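Local coordinates for protein NAD(P)H-hydrate epimerase (PDB 1JZT) that catalyses the epimerisation of the R and S forms of hydrated NADH and NADPH, allowing both forms of these damaged cofactors to be repaired, at residues A[224-227]-A[228-232]; A[177-180]-A[181-184]; A[149-152]-A[153-156]. One frame throughout, in Å; residues are numbered along the deposited sequence.

Contact 1 of 3, residues A[224-227]-A[228-232]; sequences RDFA and NKFGF
F226 and F230, one helical turn apart, meet in a T-shaped (edge-to-face) pair: the edge of F230, led by CE2, comes over the face of F226, with the centroids 5.1 Å apart and the planes at 60°. F226 has CG anti to the backbone N (chi1 -175°), which turns its ring outward to the side of the helix where the F230 ring lies, and CZ then lies 3.5 Å from F230 CE2. The bent chain of K229 passes the same ring obliquely, its NZ 4.0 Å from F226 CD1, before its ammonium pairs with E18. On another side A227 CB sits over the face of the F232 ring, a CH-pi contact of 3.7 Å to the centroid and 15° off the ring normal. The extended chain of R224 runs past the N228 side chain to a salt bridge with E233. A227 O is gripped from opposite faces of its carbonyl plane, by F230 N at 2.8 Å and by F232 N at 3.1 Å. F226 and F230 also pack on helix 9-19. G231, with positive phi, is the C-prime residue: F232 N to A227 O and G231 N to N228 O make the Schellman motif that ends helix 224-229.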
loop_
_atom_site.group_PDB
_atom_site.type_symbol
_atom_site.label_atom_id
_atom_site.label_comp_id
_atom_site.label_asym_id
_atom_site.label_seq_id
_atom_site.Cartn_x
_atom_site.Cartn_y
_atom_site.Cartn_z
ATOM N N ARG A 224 -18.113 -0.936 15.353
ATOM C CA ARG A 224 -17.663 -0.480 16.666
ATOM C C ARG A 224 -17.264 -1.580 17.652
ATOM O O ARG A 224 -16.130 -1.615 18.128
ATOM C CB ARG A 224 -18.745 0.396 17.299
ATOM C CG ARG A 224 -18.323 1.087 18.578
ATOM C CD ARG A 224 -19.503 1.810 19.203
ATOM N NE ARG A 224 -19.133 2.502 20.432
ATOM C CZ ARG A 224 -18.314 3.547 20.480
ATOM N NH1 ARG A 224 -17.780 4.021 19.361
ATOM N NH2 ARG A 224 -18.030 4.115 21.646
ATOM N N ASP A 225 -18.198 -2.473 17.963
ATOM C CA ASP A 225 -17.935 -3.547 18.914
ATOM C C ASP A 225 -16.711 -4.386 18.552
ATOM O O ASP A 225 -15.950 -4.788 19.429
ATOM C CB ASP A 225 -19.161 -4.451 19.036
ATOM C CG ASP A 225 -19.478 -5.176 17.749
ATOM O OD1 ASP A 225 -19.662 -4.500 16.711
ATOM O OD2 ASP A 225 -19.541 -6.423 17.774
ATOM N N PHE A 226 -16.522 -4.644 17.263
ATOM C CA PHE A 226 -15.391 -5.442 16.798
ATOM C C PHE A 226 -14.086 -4.715 17.095
ATOM O O PHE A 226 -13.147 -5.303 17.632
ATOM C CB PHE A 226 -15.504 -5.692 15.294
ATOM C CG PHE A 226 -14.443 -6.600 14.747
ATOM C CD1 PHE A 226 -14.470 -7.964 15.015
ATOM C CD2 PHE A 226 -13.425 -6.094 13.944
ATOM C CE1 PHE A 226 -13.500 -8.816 14.489
ATOM C CE2 PHE A 226 -12.449 -6.935 13.414
ATOM C CZ PHE A 226 -12.486 -8.304 13.685
ATOM N N ALA A 227 -14.032 -3.436 16.729
ATOM C CA ALA A 227 -12.846 -2.622 16.967
ATOM C C ALA A 227 -12.539 -2.582 18.462
ATOM O O ALA A 227 -11.423 -2.885 18.880
ATOM C CB ALA A 227 -13.062 -1.204 16.438
ATOM N N ASN A 228 -13.533 -2.212 19.265
ATOM C CA ASN A 228 -13.353 -2.140 20.712
ATOM C C ASN A 228 -12.801 -3.450 21.269
ATOM O O ASN A 228 -11.963 -3.445 22.172
ATOM C CB ASN A 228 -14.676 -1.797 21.407
ATOM C CG ASN A 228 -15.139 -0.373 21.118
ATOM O OD1 ASN A 228 -14.406 0.424 20.529
ATOM N ND2 ASN A 228 -16.354 -0.048 21.538
ATOM N N LYS A 229 -13.272 -4.568 20.727
ATOM C CA LYS A 229 -12.815 -5.878 21.169
ATOM C C LYS A 229 -11.311 -6.010 20.982
ATOM O O LYS A 229 -10.636 -6.702 21.746
ATOM C CB LYS A 229 -13.514 -6.984 20.378
ATOM C CG LYS A 229 -12.994 -8.374 20.700
ATOM C CD LYS A 229 -13.825 -9.447 20.038
ATOM C CE LYS A 229 -13.535 -9.552 18.559
ATOM N NZ LYS A 229 -14.361 -10.628 17.942
ATOM N N PHE A 230 -10.789 -5.343 19.961
ATOM C CA PHE A 230 -9.365 -5.409 19.672
ATOM C C PHE A 230 -8.574 -4.218 20.188
ATOM O O PHE A 230 -7.445 -3.978 19.760
ATOM C CB PHE A 230 -9.157 -5.593 18.169
ATOM C CG PHE A 230 -9.332 -7.010 17.709
ATOM C CD1 PHE A 230 -8.303 -7.933 17.871
ATOM C CD2 PHE A 230 -10.526 -7.429 17.128
ATOM C CE1 PHE A 230 -8.458 -9.254 17.455
ATOM C CE2 PHE A 230 -10.691 -8.746 16.711
ATOM C CZ PHE A 230 -9.653 -9.664 16.874
ATOM N N GLY A 231 -9.178 -3.472 21.107
ATOM C CA GLY A 231 -8.494 -2.343 21.705
ATOM C C GLY A 231 -8.528 -0.994 21.015
ATOM O O GLY A 231 -7.836 -0.076 21.455
ATOM N N PHE A 232 -9.303 -0.847 19.944
ATOM C CA PHE A 232 -9.360 0.453 19.285
ATOM C C PHE A 232 -10.778 0.868 18.924
ATOM O O PHE A 232 -11.716 0.085 19.041
ATOM C CB PHE A 232 -8.463 0.481 18.036
ATOM C CG PHE A 232 -8.967 -0.356 16.891
ATOM C CD1 PHE A 232 -8.844 -1.742 16.909
ATOM C CD2 PHE A 232 -9.530 0.251 15.771
ATOM C CE1 PHE A 232 -9.270 -2.511 15.825
ATOM C CE2 PHE A 232 -9.962 -0.507 14.680
ATOM C CZ PHE A 232 -9.829 -1.889 14.707
HETATM O O HOH W 1 -16.836 -8.346 18.001
#

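Contact 2 of 3, residues A[177-180]-A[181-184]; sequences GWDV and DKGP
A trans chi1 (-175°) puts the D179 carboxylate on the side of the turn, where OD1 meets two successive backbone N-H groups; W178, with CG beside its backbone N (chi1 -78°), lays its indole along P184. D179 OD1 accepts from K182 N at 2.7 Å, from above the carboxylate plane, and from D181 N at 3.0 Å through its anti lone pair. Two N-H donors on one oxygen would be expected to stabilise the charged carboxylate and fix its rotation. CB and CG of K182 run alongside the same carboxylate, CG 3.3 Å from D179 OD1, while the ammonium end leads away from it. An alanine in place of D179 has no oxygen to offer, and the N-H groups of D181 and K182 would probably be left without their shared acceptor, loosening the turn.

Next to the turn the backbones pair once, as an antiparallel hydrogen-bonded pair: D179 N gives to G183 O at 2.8 Å and G183 N to D179 O at 2.7 Å. Two residues, K182 and G183, stand opposite the single D179, which makes a classic beta bulge, and the positive phi of G183 suits glycine. Beyond the bridge P184 rides on the indole face, its CB 3.7 Å from the centroid of the five-membered ring and 7° off the normal, a CH-pi contact, while CD lies against CE3 of the six-membered ring. W178 NE1 is bound by I190 O, which helps fix the indole, and D181 OD2 is hydrogen-bonded to S9 OG.

V180 shares a backbone hydrogen bond with C204 and its side chain lies about 4 Å from that of F143, a predicted substrate-binding residue. The hairpin-like turn thus stands in the loop that leaves strand 169-172 and leads to strand 194-198, joined through S9 to the start of helix 9-19.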
loop_
_atom_site.group_PDB
_atom_site.type_symbol
_atom_site.label_atom_id
_atom_site.label_comp_id
_atom_site.label_asym_id
_atom_site.label_seq_id
_atom_site.Cartn_x
_atom_site.Cartn_y
_atom_site.Cartn_z
ATOM N N GLY A 177 10.219 -3.434 5.006
ATOM C CA GLY A 177 11.535 -3.486 5.622
ATOM C C GLY A 177 11.559 -3.019 7.065
ATOM O O GLY A 177 12.547 -3.236 7.773
ATOM N N TRP A 178 10.488 -2.364 7.508
ATOM C CA TRP A 178 10.400 -1.894 8.893
ATOM C C TRP A 178 9.921 -3.041 9.772
ATOM O O TRP A 178 9.225 -3.946 9.302
ATOM C CB TRP A 178 9.392 -0.741 9.022
ATOM C CG TRP A 178 9.883 0.606 8.576
ATOM C CD1 TRP A 178 10.851 0.867 7.650
ATOM C CD2 TRP A 178 9.372 1.882 8.997
ATOM N NE1 TRP A 178 10.973 2.228 7.465
ATOM C CE2 TRP A 178 10.080 2.873 8.279
ATOM C CE3 TRP A 178 8.384 2.284 9.913
ATOM C CZ2 TRP A 178 9.833 4.246 8.444
ATOM C CZ3 TRP A 178 8.137 3.655 10.077
ATOM C CH2 TRP A 178 8.863 4.617 9.342
ATOM N N ASP A 179 10.295 -3.014 11.048
ATOM C CA ASP A 179 9.820 -4.043 11.955
ATOM C C ASP A 179 8.392 -3.600 12.257
ATOM O O ASP A 179 8.178 -2.531 12.823
ATOM C CB ASP A 179 10.656 -4.075 13.235
ATOM C CG ASP A 179 10.257 -5.211 14.154
ATOM O OD1 ASP A 179 9.103 -5.212 14.630
ATOM O OD2 ASP A 179 11.090 -6.110 14.391
ATOM N N VAL A 180 7.422 -4.415 11.855
ATOM C CA VAL A 180 6.009 -4.091 12.032
ATOM C C VAL A 180 5.640 -3.606 13.426
ATOM O O VAL A 180 4.756 -2.768 13.571
ATOM C CB VAL A 180 5.107 -5.303 11.675
ATOM C CG1 VAL A 180 3.635 -4.914 11.790
ATOM C CG2 VAL A 180 5.417 -5.790 10.262
ATOM N N ASP A 181 6.319 -4.114 14.451
ATOM C CA ASP A 181 6.014 -3.707 15.822
ATOM C C ASP A 181 7.081 -2.831 16.466
ATOM O O ASP A 181 6.773 -1.996 17.317
ATOM C CB ASP A 181 5.795 -4.933 16.712
ATOM C CG ASP A 181 4.581 -5.736 16.310
ATOM O OD1 ASP A 181 3.509 -5.133 16.092
ATOM O OD2 ASP A 181 4.697 -6.976 16.227
ATOM N N LYS A 182 8.333 -3.023 16.060
ATOM C CA LYS A 182 9.447 -2.266 16.622
ATOM C C LYS A 182 9.789 -1.006 15.841
ATOM O O LYS A 182 10.325 -0.055 16.403
ATOM C CB LYS A 182 10.698 -3.145 16.697
ATOM C CG LYS A 182 10.528 -4.446 17.467
ATOM C CD LYS A 182 10.260 -4.191 18.936
ATOM C CE LYS A 182 10.254 -5.492 19.722
ATOM N NZ LYS A 182 11.559 -6.212 19.615
ATOM N N GLY A 183 9.499 -1.008 14.545
ATOM C CA GLY A 183 9.809 0.145 13.718
ATOM C C GLY A 183 11.026 -0.091 12.839
ATOM O O GLY A 183 11.512 -1.212 12.749
ATOM N N PRO A 184 11.554 0.955 12.186
ATOM C CA PRO A 184 12.723 0.825 11.313
ATOM C C PRO A 184 13.970 0.373 12.067
ATOM O O PRO A 184 14.411 1.031 13.007
ATOM C CB PRO A 184 12.864 2.226 10.721
ATOM C CG PRO A 184 12.394 3.098 11.833
ATOM C CD PRO A 184 11.174 2.372 12.349
#

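Contact 3 of 3, residues A[149-152]-A[153-156]; sequences MREP and FKGI
M149, a selenomethionine, meets F153 with its SE, which lies 3.8 Å from F153 CB; the two side chains cross at about a right angle. With chi1 trans (-176°) the M149 chain extends toward F153, carrying the selenium in against the backbone of that residue, beside F141. The carbonyl oxygen of M149 meets the K154 chain at CE. R150 directs its side chain away from the helix and takes part through its carbonyl oxygen: K154 N donates to R150 O at 3.1 Å, from above the carbonyl plane.

E151 folds back over the helix start through a bend at chi2 (-59°). Its OE1 accepts from G155 N at 3.0 Å on the syn side, 22° out of the carboxylate plane, and OE2 meets the K154 chain where the two cross, 3.2 Å from CB. The salt bridge from E151 OE2 to K154 NZ is long, 4.0 Å. A negative carboxylate beside the N-terminal turn would probably be favoured by the helix dipole. G155 suits this spot, since a side chain there would press on E151 OE1.

P152 follows a cis peptide bond, and its CD lies over one face of the F153 ring. Its carbonyl oxygen takes I156 N in the carbonyl plane at 3.0 Å, an i to i+4 bond like that of R150 O. The F153 ring turns inward, edge-to-face with F141 and against P67. This is the N-terminal start of helix 153-163, where the carbonyl oxygens of R150 and P152 and E151 OE1 take up N-H groups of the first turn, next to the predicted substrate and potassium sites of the Rossmann-like YjeF N-terminal domain, where M149 touches F145 and T176.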
loop_
_atom_site.group_PDB
_atom_site.type_symbol
_atom_site.label_atom_id
_atom_site.label_comp_id
_atom_site.label_asym_id
_atom_site.label_seq_id
_atom_site.Cartn_x
_atom_site.Cartn_y
_atom_site.Cartn_z
HETATM N N MSE A 149 14.981 -10.069 5.001
HETATM C CA MSE A 149 14.357 -9.958 3.695
HETATM C C MSE A 149 15.244 -10.644 2.672
HETATM O O MSE A 149 16.468 -10.542 2.731
HETATM C CB MSE A 149 14.174 -8.500 3.303
HETATM C CG MSE A 149 13.445 -8.349 1.990
HETATM SE SE MSE A 149 12.920 -6.546 1.697
HETATM C CE MSE A 149 11.651 -6.398 3.140
ATOM N N ARG A 150 14.616 -11.334 1.730
ATOM C CA ARG A 150 15.346 -12.055 0.704
ATOM C C ARG A 150 15.335 -11.318 -0.626
ATOM O O ARG A 150 14.566 -10.374 -0.815
ATOM C CB ARG A 150 14.734 -13.441 0.537
ATOM C CG ARG A 150 14.527 -14.162 1.861
ATOM C CD ARG A 150 14.308 -15.635 1.638
ATOM N NE ARG A 150 14.138 -16.376 2.882
ATOM C CZ ARG A 150 14.126 -17.704 2.950
ATOM N NH1 ARG A 150 14.280 -18.420 1.842
ATOM N NH2 ARG A 150 13.949 -18.315 4.115
ATOM N N GLU A 151 16.206 -11.735 -1.540
ATOM C CA GLU A 151 16.260 -11.119 -2.862
ATOM C C GLU A 151 15.044 -11.615 -3.634
ATOM O O GLU A 151 14.485 -12.664 -3.308
ATOM C CB GLU A 151 17.541 -11.528 -3.601
ATOM C CG GLU A 151 18.839 -11.001 -2.989
ATOM C CD GLU A 151 18.887 -9.480 -2.908
ATOM O OE1 GLU A 151 18.104 -8.810 -3.619
ATOM O OE2 GLU A 151 19.718 -8.954 -2.141
ATOM N N PRO A 152 14.618 -10.873 -4.669
ATOM C CA PRO A 152 15.221 -9.620 -5.125
ATOM C C PRO A 152 14.692 -8.405 -4.366
ATOM O O PRO A 152 15.058 -7.271 -4.666
ATOM C CB PRO A 152 14.841 -9.586 -6.597
ATOM C CG PRO A 152 13.441 -10.136 -6.563
ATOM C CD PRO A 152 13.552 -11.310 -5.592
ATOM N N PHE A 153 13.832 -8.647 -3.384
ATOM C CA PHE A 153 13.244 -7.570 -2.604
ATOM C C PHE A 153 14.267 -6.791 -1.802
ATOM O O PHE A 153 14.086 -5.603 -1.552
ATOM C CB PHE A 153 12.161 -8.128 -1.684
ATOM C CG PHE A 153 11.140 -8.949 -2.405
ATOM C CD1 PHE A 153 10.361 -8.383 -3.410
ATOM C CD2 PHE A 153 10.991 -10.302 -2.120
ATOM C CE1 PHE A 153 9.449 -9.157 -4.125
ATOM C CE2 PHE A 153 10.082 -11.081 -2.830
ATOM C CZ PHE A 153 9.313 -10.507 -3.833
ATOM N N LYS A 154 15.345 -7.450 -1.397
ATOM C CA LYS A 154 16.371 -6.755 -0.637
ATOM C C LYS A 154 16.953 -5.657 -1.528
ATOM O O LYS A 154 16.969 -4.485 -1.152
ATOM C CB LYS A 154 17.475 -7.723 -0.201
ATOM C CG LYS A 154 18.451 -7.120 0.799
ATOM C CD LYS A 154 19.710 -7.963 0.937
ATOM C CE LYS A 154 19.399 -9.383 1.385
ATOM N NZ LYS A 154 20.648 -10.204 1.499
ATOM N N GLY A 155 17.408 -6.041 -2.717
ATOM C CA GLY A 155 17.974 -5.080 -3.648
ATOM C C GLY A 155 16.988 -4.017 -4.106
ATOM O O GLY A 155 17.375 -2.876 -4.356
ATOM N N ILE A 156 15.718 -4.389 -4.238
ATOM C CA ILE A 156 14.689 -3.432 -4.652
ATOM C C ILE A 156 14.590 -2.301 -3.624
ATOM O O ILE A 156 14.572 -1.127 -3.983
ATOM C CB ILE A 156 13.300 -4.117 -4.786
ATOM C CG1 ILE A 156 13.353 -5.218 -5.848
ATOM C CG2 ILE A 156 12.231 -3.086 -5.147
ATOM C CD1 ILE A 156 13.738 -4.746 -7.223
#

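How the contacts relate
From the N terminus the chain first reaches contact 3, in which the loop after strand 133-139 turns into helix 153-163. Strand 169-172 follows, and contact 2 closes the tight turn in the loop leading toward strand 194-198. Contact 1 comes last, ending helix 224-229 after strand 214-218. The three lie in series; none crosses or encloses another. Contacts 2 and 3 touch, G177 N lying 3.8 Å from M149 CE, so the loops after two adjacent parallel strands meet. Contact 1 stands apart, its nearest atoms about 12 Å from contact 2 and about 25 Å from contact 3, yet both it and contact 2 reach helix 9-19.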